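Local coordinates for DUF4973 domain-containing protein (Bacteroides thetaiotaomicron, PDB 4QNI), which is of unknown function but, as a two-domain, predicted lipoprotein of a gut bacterium, probably acts as an auxiliary nutrient-binding protein, at residues N169-D174 with P267-S272; R207-D212 with F217-I222; A238-G241 with G245-T248. One frame throughout, in Å; residues are numbered along the deposited sequence.

Contact 1 of 3, residues N169-D174 with P267-S272. With EDO (1,2-ethanediol), chain F.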
loop_
_atom_site.group_PDB
_atom_site.type_symbol
_atom_site.label_atom_id
_atom_site.label_comp_id
_atom_site.label_asym_id
_atom_site.label_seq_id
_atom_site.Cartn_x
_atom_site.Cartn_y
_atom_site.Cartn_z
ATOM N N ASN A 169 -27.195 5.104 22.053
ATOM C CA ASN A 169 -27.698 5.284 23.400
ATOM C C ASN A 169 -26.571 4.763 24.322
ATOM O O ASN A 169 -25.456 4.526 23.835
ATOM C CB ASN A 169 -29.065 4.589 23.590
ATOM C CG ASN A 169 -29.057 3.082 23.412
ATOM O OD1 ASN A 169 -28.013 2.430 23.410
ATOM N ND2 ASN A 169 -30.225 2.498 23.202
ATOM N N ASP A 170 -26.821 4.592 25.629
ATOM C CA ASP A 170 -25.768 4.124 26.549
ATOM C C ASP A 170 -25.363 2.667 26.318
ATOM O O ASP A 170 -24.402 2.219 26.902
ATOM C CB ASP A 170 -26.232 4.281 28.029
ATOM C CG ASP A 170 -26.475 5.711 28.494
ATOM O OD1 ASP A 170 -25.906 6.637 27.888
ATOM O OD2 ASP A 170 -27.196 5.896 29.491
ATOM N N TYR A 171 -26.069 1.934 25.483
ATOM C CA TYR A 171 -25.914 0.488 25.369
ATOM C C TYR A 171 -25.648 -0.018 23.981
ATOM O O TYR A 171 -25.687 -1.237 23.771
ATOM C CB TYR A 171 -27.242 -0.163 25.857
ATOM C CG TYR A 171 -27.835 0.491 27.085
ATOM C CD1 TYR A 171 -27.289 0.275 28.353
ATOM C CD2 TYR A 171 -28.902 1.380 26.977
ATOM C CE1 TYR A 171 -27.791 0.940 29.482
ATOM C CE2 TYR A 171 -29.436 2.017 28.101
ATOM C CZ TYR A 171 -28.874 1.800 29.349
ATOM O OH TYR A 171 -29.392 2.460 30.436
ATOM N N SER A 172 -25.420 0.881 23.028
ATOM C CA SER A 172 -25.262 0.467 21.648
ATOM C C SER A 172 -23.836 0.616 21.142
ATOM O O SER A 172 -23.049 1.409 21.638
ATOM C CB SER A 172 -26.217 1.260 20.754
ATOM O OG SER A 172 -25.891 2.636 20.815
ATOM N N GLY A 173 -23.565 -0.112 20.083
ATOM C CA GLY A 173 -22.290 -0.145 19.413
ATOM C C GLY A 173 -21.965 -1.575 19.061
ATOM O O GLY A 173 -22.844 -2.451 19.092
ATOM N N ASP A 174 -20.678 -1.813 18.770
ATOM C CA ASP A 174 -20.176 -3.120 18.392
ATOM C C ASP A 174 -19.640 -3.820 19.624
ATOM O O ASP A 174 -18.551 -3.528 20.146
ATOM C CB ASP A 174 -19.139 -3.027 17.241
ATOM C CG ASP A 174 -19.716 -2.492 15.922
ATOM O OD1 ASP A 174 -20.951 -2.334 15.826
ATOM O OD2 ASP A 174 -18.933 -2.215 15.003
ATOM N N PRO A 267 -31.522 -12.507 32.357
ATOM C CA PRO A 267 -30.305 -11.742 32.016
ATOM C C PRO A 267 -30.250 -10.399 32.747
ATOM O O PRO A 267 -31.286 -9.873 33.140
ATOM C CB PRO A 267 -30.380 -11.572 30.494
ATOM C CG PRO A 267 -31.780 -11.892 30.111
ATOM C CD PRO A 267 -32.448 -12.630 31.207
ATOM N N SER A 268 -29.040 -9.861 32.947
ATOM C CA SER A 268 -28.787 -8.603 33.662
ATOM C C SER A 268 -27.625 -7.849 33.054
ATOM O O SER A 268 -26.836 -8.416 32.303
ATOM C CB SER A 268 -28.501 -8.868 35.139
ATOM O OG SER A 268 -27.498 -9.856 35.321
ATOM N N PHE A 269 -27.527 -6.557 33.354
ATOM C CA PHE A 269 -26.437 -5.751 32.833
ATOM C C PHE A 269 -25.854 -4.932 33.929
ATOM O O PHE A 269 -26.475 -4.726 34.970
ATOM C CB PHE A 269 -26.895 -4.839 31.663
ATOM C CG PHE A 269 -27.601 -3.568 32.100
ATOM C CD1 PHE A 269 -28.945 -3.590 32.466
ATOM C CD2 PHE A 269 -26.921 -2.351 32.139
ATOM C CE1 PHE A 269 -29.591 -2.422 32.873
ATOM C CE2 PHE A 269 -27.573 -1.182 32.516
ATOM C CZ PHE A 269 -28.898 -1.228 32.910
ATOM N N ARG A 270 -24.693 -4.390 33.654
ATOM C CA ARG A 270 -23.959 -3.530 34.550
ATOM C C ARG A 270 -23.038 -2.669 33.718
ATOM O O ARG A 270 -22.475 -3.160 32.748
ATOM C CB ARG A 270 -23.170 -4.397 35.548
ATOM C CG ARG A 270 -22.875 -3.687 36.820
ATOM C CD ARG A 270 -21.848 -4.479 37.572
ATOM N NE ARG A 270 -21.372 -3.736 38.726
ATOM C CZ ARG A 270 -20.413 -4.162 39.535
ATOM N NH1 ARG A 270 -19.823 -5.335 39.318
ATOM N NH2 ARG A 270 -20.054 -3.434 40.584
ATOM N N ILE A 271 -22.915 -1.386 34.067
ATOM C CA ILE A 271 -22.021 -0.433 33.420
ATOM C C ILE A 271 -20.880 -0.189 34.413
ATOM O O ILE A 271 -21.108 -0.073 35.613
ATOM C CB ILE A 271 -22.759 0.859 32.943
ATOM C CG1 ILE A 271 -23.914 0.551 31.925
ATOM C CG2 ILE A 271 -21.784 1.849 32.307
ATOM N N SER A 272 -19.649 -0.226 33.935
ATOM C CA SER A 272 -18.455 -0.069 34.768
ATOM C C SER A 272 -17.339 0.653 34.001
ATOM O O SER A 272 -17.305 0.608 32.771
ATOM C CB SER A 272 -17.969 -1.429 35.244
ATOM O OG SER A 272 -17.852 -2.305 34.136
HETATM C C1 EDO F . -22.164 4.154 28.638
HETATM O O1 EDO F . -21.569 2.986 28.092
HETATM C C2 EDO F . -21.411 5.414 28.129
HETATM O O2 EDO F . -21.986 6.599 28.683
#

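Contact 2 of 3, residues R207-D212 with F217-I222. With EDO (1,2-ethanediol), chain E.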
loop_
_atom_site.group_PDB
_atom_site.type_symbol
_atom_site.label_atom_id
_atom_site.label_comp_id
_atom_site.label_asym_id
_atom_site.label_seq_id
_atom_site.Cartn_x
_atom_site.Cartn_y
_atom_site.Cartn_z
ATOM N N ARG A 207 -23.099 -6.288 16.532
ATOM C CA ARG A 207 -23.577 -4.917 16.519
ATOM C C ARG A 207 -24.916 -4.811 17.245
ATOM O O ARG A 207 -25.869 -5.527 16.903
ATOM C CB ARG A 207 -23.687 -4.410 15.056
ATOM C CG ARG A 207 -24.066 -2.932 14.971
ATOM C CD ARG A 207 -23.727 -2.367 13.623
ATOM N NE ARG A 207 -22.282 -2.239 13.501
ATOM C CZ ARG A 207 -21.636 -2.116 12.356
ATOM N NH1 ARG A 207 -22.299 -2.140 11.206
ATOM N NH2 ARG A 207 -20.318 -1.985 12.346
ATOM N N GLY A 208 -24.964 -3.886 18.205
ATOM C CA GLY A 208 -26.139 -3.556 19.002
ATOM C C GLY A 208 -26.682 -2.261 18.444
ATOM O O GLY A 208 -26.015 -1.234 18.540
ATOM N N TYR A 209 -27.852 -2.311 17.793
ATOM C CA TYR A 209 -28.476 -1.149 17.153
ATOM C C TYR A 209 -29.473 -0.487 18.043
ATOM O O TYR A 209 -30.254 -1.176 18.688
ATOM C CB TYR A 209 -29.212 -1.589 15.879
ATOM C CG TYR A 209 -28.355 -2.312 14.882
ATOM C CD1 TYR A 209 -28.160 -3.688 14.967
ATOM C CD2 TYR A 209 -27.763 -1.631 13.822
ATOM C CE1 TYR A 209 -27.385 -4.366 14.026
ATOM C CE2 TYR A 209 -27.042 -2.306 12.847
ATOM C CZ TYR A 209 -26.856 -3.672 12.953
ATOM O OH TYR A 209 -26.077 -4.306 12.025
ATOM N N VAL A 210 -29.548 0.833 17.996
ATOM C CA VAL A 210 -30.528 1.579 18.806
ATOM C C VAL A 210 -31.976 1.362 18.327
ATOM O O VAL A 210 -32.249 1.335 17.120
ATOM C CB VAL A 210 -30.189 3.084 18.819
ATOM C CG1 VAL A 210 -31.278 3.897 19.496
ATOM C CG2 VAL A 210 -28.879 3.315 19.515
ATOM N N ILE A 211 -32.901 1.235 19.307
ATOM C CA ILE A 211 -34.362 1.203 19.114
ATOM C C ILE A 211 -34.880 2.492 19.741
ATOM O O ILE A 211 -35.521 3.308 19.070
ATOM C CB ILE A 211 -35.056 -0.078 19.630
ATOM C CG1 ILE A 211 -34.732 -1.245 18.666
ATOM C CG2 ILE A 211 -36.592 0.149 19.743
ATOM C CD1 ILE A 211 -35.339 -2.611 19.038
ATOM N N ASP A 212 -34.571 2.680 21.017
ATOM C CA ASP A 212 -34.849 3.900 21.768
ATOM C C ASP A 212 -33.725 4.074 22.820
ATOM O O ASP A 212 -32.662 3.450 22.670
ATOM C CB ASP A 212 -36.268 3.905 22.361
ATOM C CG ASP A 212 -36.605 2.770 23.311
ATOM O OD1 ASP A 212 -35.666 2.238 23.972
ATOM O OD2 ASP A 212 -37.812 2.468 23.462
ATOM N N PHE A 217 -31.291 -3.656 19.532
ATOM C CA PHE A 217 -31.513 -4.989 19.016
ATOM C C PHE A 217 -30.168 -5.521 18.466
ATOM O O PHE A 217 -29.258 -4.746 18.136
ATOM C CB PHE A 217 -32.682 -5.120 17.998
ATOM C CG PHE A 217 -32.349 -4.691 16.588
ATOM C CD1 PHE A 217 -31.690 -5.554 15.718
ATOM C CD2 PHE A 217 -32.686 -3.416 16.135
ATOM C CE1 PHE A 217 -31.349 -5.145 14.437
ATOM C CE2 PHE A 217 -32.338 -3.003 14.859
ATOM C CZ PHE A 217 -31.673 -3.870 14.018
ATOM N N THR A 218 -30.041 -6.846 18.422
ATOM C CA THR A 218 -28.948 -7.523 17.726
ATOM C C THR A 218 -29.633 -8.449 16.724
ATOM O O THR A 218 -30.815 -8.788 16.911
ATOM C CB THR A 218 -28.011 -8.323 18.671
ATOM O OG1 THR A 218 -28.654 -9.550 19.037
ATOM C CG2 THR A 218 -27.476 -7.526 19.914
ATOM N N TYR A 219 -28.935 -8.892 15.697
ATOM C CA TYR A 219 -29.492 -9.969 14.902
ATOM C C TYR A 219 -29.302 -11.281 15.711
ATOM O O TYR A 219 -28.403 -11.354 16.555
ATOM C CB TYR A 219 -28.865 -10.055 13.505
ATOM C CG TYR A 219 -29.217 -8.853 12.659
ATOM C CD1 TYR A 219 -30.519 -8.654 12.209
ATOM C CD2 TYR A 219 -28.263 -7.889 12.355
ATOM C CE1 TYR A 219 -30.869 -7.503 11.516
ATOM C CE2 TYR A 219 -28.593 -6.757 11.618
ATOM C CZ TYR A 219 -29.899 -6.567 11.205
ATOM O OH TYR A 219 -30.228 -5.472 10.459
ATOM N N ALA A 220 -30.191 -12.268 15.508
ATOM C CA ALA A 220 -30.133 -13.550 16.206
ATOM C C ALA A 220 -28.853 -14.312 15.863
ATOM O O ALA A 220 -28.494 -14.431 14.693
ATOM C CB ALA A 220 -31.364 -14.383 15.867
ATOM N N GLY A 221 -28.150 -14.753 16.894
ATOM C CA GLY A 221 -26.894 -15.480 16.782
ATOM C C GLY A 221 -25.882 -15.010 15.752
ATOM O O GLY A 221 -25.301 -13.929 15.875
ATOM N N ILE A 222 -25.654 -15.852 14.733
ATOM C CA ILE A 222 -24.655 -15.641 13.674
ATOM C C ILE A 222 -25.150 -14.733 12.561
ATOM O O ILE A 222 -24.345 -14.321 11.720
ATOM C CB ILE A 222 -24.155 -16.982 13.106
ATOM C CG1 ILE A 222 -25.322 -17.828 12.570
ATOM C CG2 ILE A 222 -23.356 -17.722 14.172
ATOM C CD1 ILE A 222 -24.913 -18.852 11.741
HETATM C C1 EDO E . -26.691 -11.457 20.592
HETATM O O1 EDO E . -27.977 -12.041 20.649
HETATM C C2 EDO E . -25.624 -12.535 20.649
HETATM O O2 EDO E . -25.618 -13.276 19.444
HETATM O O HOH W 1 -26.254 -7.676 15.368
#

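Contact 3 of 3, residues A238-G241 with G245-T248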
loop_
_atom_site.group_PDB
_atom_site.type_symbol
_atom_site.label_atom_id
_atom_site.label_comp_id
_atom_site.label_asym_id
_atom_site.label_seq_id
_atom_site.Cartn_x
_atom_site.Cartn_y
_atom_site.Cartn_z
ATOM N N ALA A 238 -33.876 -4.834 26.154
ATOM C CA ALA A 238 -34.412 -3.696 26.912
ATOM C C ALA A 238 -33.708 -3.659 28.254
ATOM O O ALA A 238 -33.730 -4.653 28.951
ATOM C CB ALA A 238 -35.927 -3.834 27.082
ATOM N N PHE A 239 -33.059 -2.536 28.595
ATOM C CA PHE A 239 -32.271 -2.347 29.826
ATOM C C PHE A 239 -33.162 -1.773 30.878
ATOM O O PHE A 239 -33.597 -0.644 30.738
ATOM C CB PHE A 239 -31.047 -1.435 29.536
ATOM C CG PHE A 239 -30.135 -2.082 28.514
ATOM C CD1 PHE A 239 -30.404 -1.981 27.151
ATOM C CD2 PHE A 239 -29.026 -2.824 28.918
ATOM C CE1 PHE A 239 -29.604 -2.645 26.218
ATOM C CE2 PHE A 239 -28.224 -3.484 27.987
ATOM C CZ PHE A 239 -28.513 -3.385 26.637
ATOM N N ASN A 240 -33.493 -2.558 31.900
ATOM C CA ASN A 240 -34.436 -2.160 32.956
ATOM C C ASN A 240 -33.710 -1.547 34.149
ATOM O O ASN A 240 -33.840 -2.012 35.288
ATOM C CB ASN A 240 -35.276 -3.365 33.365
ATOM C CG ASN A 240 -36.012 -3.982 32.207
ATOM O OD1 ASN A 240 -36.649 -3.294 31.405
ATOM N ND2 ASN A 240 -35.928 -5.289 32.087
ATOM N N GLY A 241 -32.973 -0.478 33.857
ATOM C CA GLY A 241 -32.175 0.311 34.793
ATOM C C GLY A 241 -31.308 1.298 34.031
ATOM O O GLY A 241 -31.266 1.267 32.787
ATOM N N GLY A 245 -29.168 -3.584 36.266
ATOM C CA GLY A 245 -30.534 -4.075 36.353
ATOM C C GLY A 245 -30.715 -5.282 35.476
ATOM O O GLY A 245 -29.740 -5.845 34.982
ATOM N N SER A 246 -31.951 -5.704 35.301
ATOM C CA SER A 246 -32.247 -6.845 34.445
ATOM C C SER A 246 -32.315 -6.378 33.014
ATOM O O SER A 246 -32.386 -5.169 32.757
ATOM C CB SER A 246 -33.581 -7.477 34.852
ATOM O OG SER A 246 -34.638 -6.614 34.456
ATOM N N VAL A 247 -32.336 -7.340 32.079
ATOM C CA VAL A 247 -32.516 -7.117 30.647
ATOM C C VAL A 247 -33.741 -7.959 30.207
ATOM O O VAL A 247 -33.891 -9.112 30.630
ATOM C CB VAL A 247 -31.229 -7.428 29.824
ATOM C CG1 VAL A 247 -31.465 -7.292 28.314
ATOM C CG2 VAL A 247 -30.062 -6.530 30.259
ATOM N N THR A 248 -34.639 -7.366 29.412
ATOM C CA THR A 248 -35.759 -8.091 28.821
ATOM C C THR A 248 -35.355 -8.423 27.390
ATOM O O THR A 248 -35.133 -7.519 26.580
ATOM C CB THR A 248 -37.063 -7.299 28.901
ATOM O OG1 THR A 248 -37.329 -7.009 30.278
ATOM C CG2 THR A 248 -38.266 -8.057 28.247
HETATM O O HOH W 2 -33.976 -4.278 36.768
#

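Contact 1 of 3, residues N169-D174 with P267-S272
Tyr-171 and Phe-269 carry most of this contact, and they illustrate how a tight turn can deliver one aromatic ring to another from a distant part of the chain. The turn is of type I and begins at Asn-169, which holds it with two bonds. Asn-169 N donates to Ser-172 OG over 3.1 Å. Its side chain closes an Asx turn, with Asn-169 OD1 accepting from Tyr-171 N at 2.9 Å; the donor stands well above the carbonyl plane, 43° out of it. The ND2 of Asn-169 is engaged elsewhere, by the carbonyl of Asp-212. At Asp-170 the backbone O takes a hydrogen bond from O1 of an ethanediol, 3.2 Å away, that is bonded also to Arg-285 and probably comes from the crystallisation liquor. The CB of Asp-170 lies 3.8 Å above the plane of the Tyr-171 ring, over its centre. With CG anti to its own carbonyl carbon (chi1 -41°), Tyr-171 swings its ring out to Phe-269. The pair is an offset edge-to-face one: the edge of the tyrosine is turned to the face of the phenylalanine, the centroids are 5.5 Å apart and the planes stand at 84°. Tyr-171 CE1 and Phe-269 CE2 approach to 3.7 Å. The phenol is fixed beyond the pair, its OH bonded to the carbonyl of Glu-242 and to Gln-214. Phe-239 stacks on Tyr-171 and meets Phe-269 edge-to-face, making a buried three-ring cluster. After Ser-172 the chain enters strand 173-176, which pairs with strand 205-210, whereas Phe-269 belongs to strand 260-275, held between strands 244-250 and 282-298.

Contact 2 of 3, residues R207-D212 with F217-I222
Main-chain bonding between Tyr-209 and Phe-217 sets the frame of this contact. The two form an antiparallel hydrogen-bonded pair: Tyr-209 N gives to Phe-217 O and Phe-217 N to Tyr-209 O, each over 2.8 Å and each in the carbonyl plane. Further along, a water takes over, donating to Arg-207 O at 2.7 Å and accepting from Tyr-219 N at 3.0 Å. A weak hydrogen bond from an ethanediol O1 reaches Thr-218 OG1.

Aromatic packing follows from this pairing. The Tyr-209 and Phe-217 rings are nearly parallel, at 16°, but slid apart until they barely overlap. The slip brings Tyr-209 CB over the Phe-217 face, a CH-pi contact of 3.9 Å to the centroid. Tyr-219 meets the Tyr-209 ring obliquely, its CE2 3.6 Å from Tyr-209 CE1. The rotation of Phe-217 (chi1 80°, CG between the backbone N and the carbonyl carbon) lays its ring against Tyr-209, with Ile-211 CG1 at its edge.

Charge enters through Glu-225, which hydrogen-bonds Tyr-209 OH and forms a salt bridge with Arg-207; the arginine has a second salt bridge to Asp-174.

Taken together, this is a beta hairpin of strands 205-210 and 215-219 with an aromatic cluster on one face.

Contact 3 of 3, residues A238-G241 with G245-T248
Asn-240 reaches across to Ser-246 and Thr-248 with one amide nitrogen, a clear case of a side chain stitching two strands together on the face away from the core. A chi1 of -57° turns CG away from the carbonyl carbon and carries the amide over the partner strand, nearly at right angles to the Thr-248 side chain. Both hydrogens of Asn-240 ND2 are used: one goes to Ser-246 OG at 3.0 Å, the other to Thr-248 OG1 at 2.9 Å. Both hydroxyl oxygens lie within a few degrees of the amide plane and both bonds are close to straight, so the rotation of the amide is well fixed. Ala-238 shares this face, its CB 4.1 Å from Thr-248 CB. Beneath the side chains run the two strands of a beta hairpin, 234-240 and 244-250, neighbours in a large antiparallel sheet. Ala-238 and Thr-248 form a hydrogen-bonded pair, with Thr-248 N giving to Ala-238 O at 2.9 Å and the bond back somewhat tilted from the carbonyl plane. On the buried face Phe-239 and Val-247, a non-hydrogen-bonded pair, lie side by side and point the same way. Val-247 CG2 comes to 4.1 Å from Phe-239 CD2. Val-247 CG1, placed opposite the backbone N (chi1 176°), lies 3.5 Å from Ala-238 O. Both residues of the pair also pack on Ile-289 of strand 282-298. Toward the loop Asn-240 centres an inverse gamma turn, closed by a weak bond from Gly-241 N to Phe-239 O. There a water bridges the strands, donating to Asn-240 O at 2.7 Å and accepting from Ser-246 N.

Overall arrangement
All three contacts reach one antiparallel sheet in the C-terminal family region. Along the chain, contact 1 closes a long loop, and contacts 2 and 3 lie in series inside it as successive hairpins: strands 205-210, 215-219, 234-240 and 244-250 follow one another in the sheet. Strands 173-176 and 260-275 flank these four, so contact 1 ties together what borders the hairpins on either side, consistent with a strongly curved sheet. The centre of contact 1 is about 12 Å from that of contact 2 and about 9 Å from that of contact 3, and contact 1 touches both; contacts 2 and 3 keep about 7 Å between nearest atoms.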